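Local atomic coordinates of hydrogenase maturation factor (Thermoanaerobacter tengcongensis, PDB entry 3VTH), a protein that probably transfers a carbamoyl group from carbamoyl phosphate, at the cost of ATP, to the C-terminal cysteine of HypE during [NiFe]-hydrogenase maturation. Residues 107-112 with 278-283; 367-372 with 382-387. All coordinates share one frame; numbering follows the deposited sequence.

Contact 1. Residues 107-112 with 278-283. With PO4 (phosphate ion), chain L.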
loop_
_atom_site.group_PDB
_atom_site.type_symbol
_atom_site.label_atom_id
_atom_site.label_comp_id
_atom_site.label_asym_id
_atom_site.label_seq_id
_atom_site.Cartn_x
_atom_site.Cartn_y
_atom_site.Cartn_z
ATOM N N VAL A 107 13.880 7.635 4.734
ATOM C CA VAL A 107 13.733 6.936 6.009
ATOM C C VAL A 107 13.331 5.484 5.728
ATOM O O VAL A 107 12.462 5.219 4.878
ATOM C CB VAL A 107 12.700 7.652 6.923
ATOM C CG1 VAL A 107 12.251 6.772 8.112
ATOM C CG2 VAL A 107 13.296 8.981 7.468
ATOM N N SER A 108 13.978 4.553 6.427
ATOM C CA SER A 108 13.679 3.132 6.278
ATOM C C SER A 108 12.245 2.792 6.703
ATOM O O SER A 108 11.766 3.303 7.715
ATOM C CB SER A 108 14.653 2.275 7.094
ATOM O OG SER A 108 14.337 0.881 6.937
ATOM N N PRO A 109 11.561 1.923 5.940
ATOM C CA PRO A 109 10.334 1.354 6.515
ATOM C C PRO A 109 10.628 0.477 7.750
ATOM O O PRO A 109 11.774 0.062 7.981
ATOM C CB PRO A 109 9.758 0.494 5.376
ATOM C CG PRO A 109 10.360 1.090 4.115
ATOM C CD PRO A 109 11.748 1.533 4.528
ATOM N N ASP A 110 9.588 0.237 8.536
ATOM C CA ASP A 110 9.591 -0.758 9.610
ATOM C C ASP A 110 9.800 -2.158 9.060
ATOM O O ASP A 110 9.221 -2.520 8.027
ATOM C CB ASP A 110 8.252 -0.693 10.345
ATOM C CG ASP A 110 7.939 0.702 10.815
ATOM O OD1 ASP A 110 8.584 1.142 11.793
ATOM O OD2 ASP A 110 7.103 1.378 10.168
ATOM N N MET A 111 10.597 -2.956 9.765
ATOM C CA MET A 111 11.001 -4.265 9.260
ATOM C C MET A 111 10.719 -5.410 10.236
ATOM O O MET A 111 10.910 -5.249 11.440
ATOM C CB MET A 111 12.498 -4.243 8.870
ATOM C CG MET A 111 12.799 -3.411 7.608
ATOM S SD MET A 111 12.087 -4.126 6.102
ATOM C CE MET A 111 12.035 -2.698 5.004
ATOM N N GLY A 112 10.271 -6.551 9.696
ATOM C CA GLY A 112 10.087 -7.791 10.448
ATOM C C GLY A 112 11.378 -8.334 11.060
ATOM O O GLY A 112 12.474 -8.018 10.596
ATOM N N SER A 278 9.128 -11.923 3.144
ATOM C CA SER A 278 9.879 -10.654 3.150
ATOM C C SER A 278 9.864 -10.019 4.534
ATOM O O SER A 278 8.851 -10.084 5.225
ATOM C CB SER A 278 9.248 -9.669 2.167
ATOM O OG SER A 278 9.937 -8.417 2.176
ATOM N N GLN A 279 10.962 -9.376 4.938
ATOM C CA GLN A 279 10.920 -8.572 6.166
ATOM C C GLN A 279 9.895 -7.436 6.087
ATOM O O GLN A 279 9.487 -6.890 7.108
ATOM C CB GLN A 279 12.294 -8.000 6.512
ATOM C CG GLN A 279 13.230 -8.966 7.228
ATOM C CD GLN A 279 14.536 -8.280 7.563
ATOM O OE1 GLN A 279 15.398 -8.136 6.702
ATOM N NE2 GLN A 279 14.667 -7.813 8.800
ATOM N N ARG A 280 9.456 -7.077 4.885
ATOM C CA ARG A 280 8.395 -6.064 4.800
ATOM C C ARG A 280 7.115 -6.594 5.486
ATOM O O ARG A 280 6.305 -5.812 5.993
ATOM C CB ARG A 280 8.154 -5.640 3.349
ATOM C CG ARG A 280 9.395 -5.063 2.628
ATOM C CD ARG A 280 9.015 -4.557 1.219
ATOM N NE ARG A 280 10.169 -4.102 0.433
ATOM C CZ ARG A 280 10.671 -2.868 0.460
ATOM N NH1 ARG A 280 10.123 -1.945 1.255
ATOM N NH2 ARG A 280 11.721 -2.550 -0.312
ATOM N N ARG A 281 6.958 -7.924 5.500
ATOM C CA ARG A 281 5.821 -8.610 6.139
ATOM C C ARG A 281 4.467 -7.957 5.864
ATOM O O ARG A 281 3.858 -7.407 6.787
ATOM C CB ARG A 281 6.056 -8.736 7.667
ATOM C CG ARG A 281 7.235 -9.652 8.056
ATOM C CD ARG A 281 6.899 -11.108 7.797
ATOM N NE ARG A 281 8.060 -11.946 7.443
ATOM C CZ ARG A 281 8.397 -13.085 8.046
ATOM N NH1 ARG A 281 7.689 -13.548 9.073
ATOM N NH2 ARG A 281 9.445 -13.780 7.611
ATOM N N PRO A 282 3.983 -8.023 4.603
ATOM C CA PRO A 282 2.626 -7.573 4.345
ATOM C C PRO A 282 1.604 -8.695 4.535
ATOM O O PRO A 282 1.970 -9.883 4.632
ATOM C CB PRO A 282 2.664 -7.234 2.856
ATOM C CG PRO A 282 3.558 -8.283 2.295
ATOM C CD PRO A 282 4.662 -8.410 3.347
ATOM N N ILE A 283 0.332 -8.302 4.560
ATOM C CA ILE A 283 -0.790 -9.209 4.274
ATOM C C ILE A 283 -0.692 -9.546 2.769
ATOM O O ILE A 283 -0.509 -8.654 1.961
ATOM C CB ILE A 283 -2.126 -8.478 4.537
ATOM C CG1 ILE A 283 -2.281 -8.158 6.042
ATOM C CG2 ILE A 283 -3.330 -9.289 3.982
ATOM C CD1 ILE A 283 -3.238 -7.001 6.332
HETATM P P PO4 L . 12.147 -5.770 -2.277
HETATM O O1 PO4 L . 11.652 -6.054 -0.868
HETATM O O2 PO4 L . 11.000 -5.952 -3.258
HETATM O O3 PO4 L . 12.655 -4.353 -2.416
HETATM O O4 PO4 L . 13.254 -6.752 -2.601
HETATM O O HOH W 1 7.333 -4.415 8.358
#
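G112 and Q279 hold each other by two hydrogen bonds. G112 N donates a hydrogen bond to Q279 O at 2.7 Å, on a lone pair in the carbonyl plane, and the amide of Q279 answers with NE2 to G112 O at 2.8 Å, almost straight at 172° and in the plane of the amide. With chi2 at -178° the Q279 chain stays extended, which leaves CG and CD also near that oxygen and ends NE2 on it. G112 CA comes to 4.2 Å from R281 CG. M111 crosses Q279 at about a right angle, its SD 3.9 Å from Q279 CB, while its CE lies near R280 CG. One water, donating to both D110 O and R280 O, bridges the two backbones.

The 278-283 segment leaves helix 270-277 in a type I turn from S278 to R281. S278 OG accepts from R280 N, making an ST turn, and S278 O takes R281 N and R281 NE from opposite faces of its carbonyl plane; R281 NH1 bonds P309 O. The turn meets the chain that leads into the first zinc finger: Q279 NE2 also bonds N138 O, and its side chain touches the zinc ligand C139.

R280 extends from CG to NE and grips a phosphate ion edge-on, NE to O1 at 2.8 Å and NH2 to O3 at 2.9 Å. NH1 bonds G386 O and passes P109 CG at 4.2 Å, NH2 also reaches Q390 OE1, and Y387 adds a cation-pi contact. A leucine in place of R280 would probably leave the phosphate without this two-pronged grip and G386 O without its side-chain donor. Further back, D110 OD1 accepts from S144 OG and R142 N.

Contact 2. Residues 367-372 with 382-387. With APC (diphosphomethylphosphonic acid adenosyl ester), chain F.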
loop_
_atom_site.group_PDB
_atom_site.type_symbol
_atom_site.label_atom_id
_atom_site.label_comp_id
_atom_site.label_asym_id
_atom_site.label_seq_id
_atom_site.Cartn_x
_atom_site.Cartn_y
_atom_site.Cartn_z
ATOM N N ASP A 367 -0.694 1.536 8.947
ATOM C CA ASP A 367 -1.424 0.275 8.799
ATOM C C ASP A 367 -0.582 -0.842 8.195
ATOM O O ASP A 367 0.450 -0.585 7.586
ATOM C CB ASP A 367 -2.658 0.511 7.921
ATOM C CG ASP A 367 -3.783 1.164 8.689
ATOM O OD1 ASP A 367 -4.328 0.520 9.610
ATOM O OD2 ASP A 367 -4.101 2.333 8.393
ATOM N N ASP A 368 -1.048 -2.077 8.329
ATOM C CA ASP A 368 -0.454 -3.188 7.589
ATOM C C ASP A 368 -0.620 -2.970 6.087
ATOM O O ASP A 368 -1.636 -2.425 5.642
ATOM C CB ASP A 368 -1.127 -4.516 7.972
ATOM C CG ASP A 368 -0.962 -4.857 9.441
ATOM O OD1 ASP A 368 -0.001 -4.354 10.086
ATOM O OD2 ASP A 368 -1.823 -5.618 9.957
ATOM N N SER A 369 0.390 -3.370 5.321
ATOM C CA SER A 369 0.295 -3.364 3.861
ATOM C C SER A 369 -0.518 -4.572 3.402
ATOM O O SER A 369 -0.607 -5.568 4.118
ATOM C CB SER A 369 1.687 -3.428 3.229
ATOM O OG SER A 369 2.376 -2.212 3.438
ATOM N N VAL A 370 -1.136 -4.448 2.234
ATOM C CA VAL A 370 -1.861 -5.539 1.600
ATOM C C VAL A 370 -1.323 -5.659 0.184
ATOM O O VAL A 370 -1.316 -4.692 -0.567
ATOM C CB VAL A 370 -3.398 -5.289 1.566
ATOM C CG1 VAL A 370 -4.127 -6.470 0.906
ATOM C CG2 VAL A 370 -3.936 -5.047 3.001
ATOM N N THR A 371 -0.860 -6.851 -0.174
ATOM C CA THR A 371 -0.223 -7.035 -1.474
ATOM C C THR A 371 -0.604 -8.373 -2.106
ATOM O O THR A 371 -1.397 -9.126 -1.542
ATOM C CB THR A 371 1.299 -6.853 -1.389
ATOM O OG1 THR A 371 1.811 -6.601 -2.709
ATOM C CG2 THR A 371 1.959 -8.107 -0.785
ATOM N N SER A 372 -0.070 -8.641 -3.291
ATOM C CA SER A 372 -0.425 -9.842 -4.034
ATOM C C SER A 372 0.604 -10.026 -5.133
ATOM O O SER A 372 1.407 -9.123 -5.390
ATOM C CB SER A 372 -1.809 -9.667 -4.690
ATOM O OG SER A 372 -1.770 -8.660 -5.717
ATOM N N ARG A 382 -2.549 -1.995 -0.799
ATOM C CA ARG A 382 -2.476 -0.983 0.233
ATOM C C ARG A 382 -1.003 -0.861 0.603
ATOM O O ARG A 382 -0.410 -1.782 1.130
ATOM C CB ARG A 382 -3.343 -1.372 1.444
ATOM C CG ARG A 382 -3.365 -0.286 2.568
ATOM C CD ARG A 382 -4.234 -0.763 3.761
ATOM N NE ARG A 382 -5.659 -0.571 3.478
ATOM C CZ ARG A 382 -6.638 -0.757 4.370
ATOM N NH1 ARG A 382 -6.353 -1.176 5.600
ATOM N NH2 ARG A 382 -7.908 -0.519 4.027
ATOM N N ARG A 383 -0.412 0.273 0.278
ATOM C CA ARG A 383 1.011 0.450 0.486
ATOM C C ARG A 383 1.215 1.162 1.813
ATOM O O ARG A 383 0.936 2.352 1.951
ATOM C CB ARG A 383 1.636 1.205 -0.691
ATOM C CG ARG A 383 3.158 1.400 -0.558
ATOM C CD ARG A 383 3.688 2.378 -1.629
ATOM N NE ARG A 383 5.094 2.757 -1.362
ATOM C CZ ARG A 383 6.138 2.049 -1.780
ATOM N NH1 ARG A 383 5.964 0.933 -2.485
ATOM N NH2 ARG A 383 7.379 2.445 -1.501
ATOM N N ALA A 384 1.694 0.421 2.797
ATOM C CA ALA A 384 1.785 0.952 4.163
ATOM C C ALA A 384 2.964 0.313 4.885
ATOM O O ALA A 384 4.090 0.381 4.376
ATOM C CB ALA A 384 0.446 0.761 4.926
ATOM N N ARG A 385 2.750 -0.298 6.050
ATOM C CA ARG A 385 3.886 -0.791 6.854
ATOM C C ARG A 385 4.843 -1.684 6.048
ATOM O O ARG A 385 4.398 -2.587 5.317
ATOM C CB ARG A 385 3.428 -1.543 8.117
ATOM C CG ARG A 385 4.623 -2.058 8.976
ATOM C CD ARG A 385 4.206 -2.839 10.219
ATOM N NE ARG A 385 3.172 -3.836 9.965
ATOM C CZ ARG A 385 3.357 -5.018 9.374
ATOM N NH1 ARG A 385 4.565 -5.416 8.957
ATOM N NH2 ARG A 385 2.311 -5.828 9.208
ATOM N N GLY A 386 6.151 -1.439 6.186
ATOM C CA GLY A 386 7.141 -2.265 5.480
ATOM C C GLY A 386 7.473 -1.788 4.075
ATOM O O GLY A 386 8.509 -2.178 3.530
ATOM N N TYR A 387 6.620 -0.928 3.501
ATOM C CA TYR A 387 6.859 -0.320 2.179
ATOM C C TYR A 387 7.028 1.195 2.289
ATOM O O TYR A 387 8.079 1.733 1.970
ATOM C CB TYR A 387 5.713 -0.644 1.205
ATOM C CG TYR A 387 5.626 -2.103 0.810
ATOM C CD1 TYR A 387 5.996 -2.521 -0.484
ATOM C CD2 TYR A 387 5.211 -3.074 1.737
ATOM C CE1 TYR A 387 5.927 -3.869 -0.846
ATOM C CE2 TYR A 387 5.142 -4.420 1.386
ATOM C CZ TYR A 387 5.493 -4.815 0.094
ATOM O OH TYR A 387 5.392 -6.157 -0.247
HETATM P PG APC F . -11.797 -0.118 9.058
HETATM O O1G APC F . -10.616 -0.411 9.947
HETATM O O2G APC F . -12.918 -1.110 9.246
HETATM O O3G APC F . -12.267 1.308 9.093
HETATM P PB APC F . -10.194 -1.225 6.932
HETATM O O1B APC F . -8.906 -0.577 7.334
HETATM O O2B APC F . -10.431 -1.309 5.438
HETATM O O3B APC F . -11.379 -0.301 7.508
HETATM P PA APC F . -8.877 -3.742 8.277
HETATM O O1A APC F . -9.315 -5.117 8.725
HETATM O O2A APC F . -8.096 -2.966 9.274
HETATM C C3A APC F . -10.385 -2.861 7.716
HETATM O "O5'" APC F . -7.919 -3.838 6.983
HETATM C "C5'" APC F . -7.666 -5.042 6.266
HETATM C "C4'" APC F . -7.719 -4.732 4.773
HETATM O "O4'" APC F . -7.338 -5.930 4.087
HETATM C "C3'" APC F . -9.147 -4.385 4.340
HETATM O "O3'" APC F . -9.170 -3.300 3.396
HETATM C "C2'" APC F . -9.617 -5.642 3.637
HETATM O "O2'" APC F . -10.673 -5.388 2.691
HETATM C "C1'" APC F . -8.311 -6.209 3.082
HETATM N N9 APC F . -8.522 -7.643 2.917
HETATM C C8 APC F . -8.549 -8.596 3.887
HETATM N N7 APC F . -8.825 -9.805 3.337
HETATM C C5 APC F . -8.979 -9.618 2.008
HETATM C C6 APC F . -9.291 -10.461 0.833
HETATM N N6 APC F . -9.487 -11.789 0.964
HETATM N N1 APC F . -9.366 -9.860 -0.375
HETATM C C2 APC F . -9.156 -8.538 -0.540
HETATM N N3 APC F . -8.877 -7.698 0.470
HETATM C C4 APC F . -8.778 -8.187 1.738
HETATM O O HOH W 2 -4.295 -2.520 6.424
HETATM O O HOH W 3 0.819 -2.001 11.115
HETATM O O HOH W 4 2.848 -4.710 6.184
#
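R382 lies across V370, its CB 3.9 Å from V370 CB, and its side chain reaches from the bridge with V370 to the nucleotide. CG stands anti to the backbone N (chi1 -177°), CD passes D368 O at 3.6 Å, and a bend at chi3 (-80°) turns the guanidinium toward the phosphates. NH1 donates to O1B of the ATP analogue APC and NH2 to O2B at 3.0 Å, with the beta phosphorus at the guanidinium edge and the ribose C4' over one face. A water links NH1 back to D368 O.

At the root of this arm, V370 and R382 form a single antiparallel bridge, a hydrogen-bonded pair with both N-H...O bonds at 3.0 Å, at the strand 370-374 of the YrdC-like domain's mixed sheet. S369 OG accepts from A384 N and donates to R385 O at 2.8 Å, from above that carbonyl plane; Y387 CD2 lies 3.4 Å from S369 OG. R385 N bonds D367 O. R385 NE and NH2 form a salt bridge with D368, both reaching OD1 from the same face, NH2 at 2.9 Å; the carboxylate and guanidinium planes stand 78° apart. NH1 turns to R281 O.

In the fold
Contacts 1 and 2 lie side by side, their centres 9 Å apart. R280 of contact 1 joins them through G386 of contact 2, NH1 to O at 2.8 Å, and P109 CG packs 3.2 Å from Y387 O. Beyond the turn of contact 1, I283 enters strand 283-287, the parallel neighbour of strand 370-374, and I283 O lies 2.8 Å from T371 N. The 278-283 segment faces the first zinc finger, the side chain of Q279 lying about 6 Å from the zinc ion, while contact 2 faces APC through V370 and R382. D367 binds magnesium in a structure of this protein, though not in this chain; its side chain is about 4 Å from that of S329.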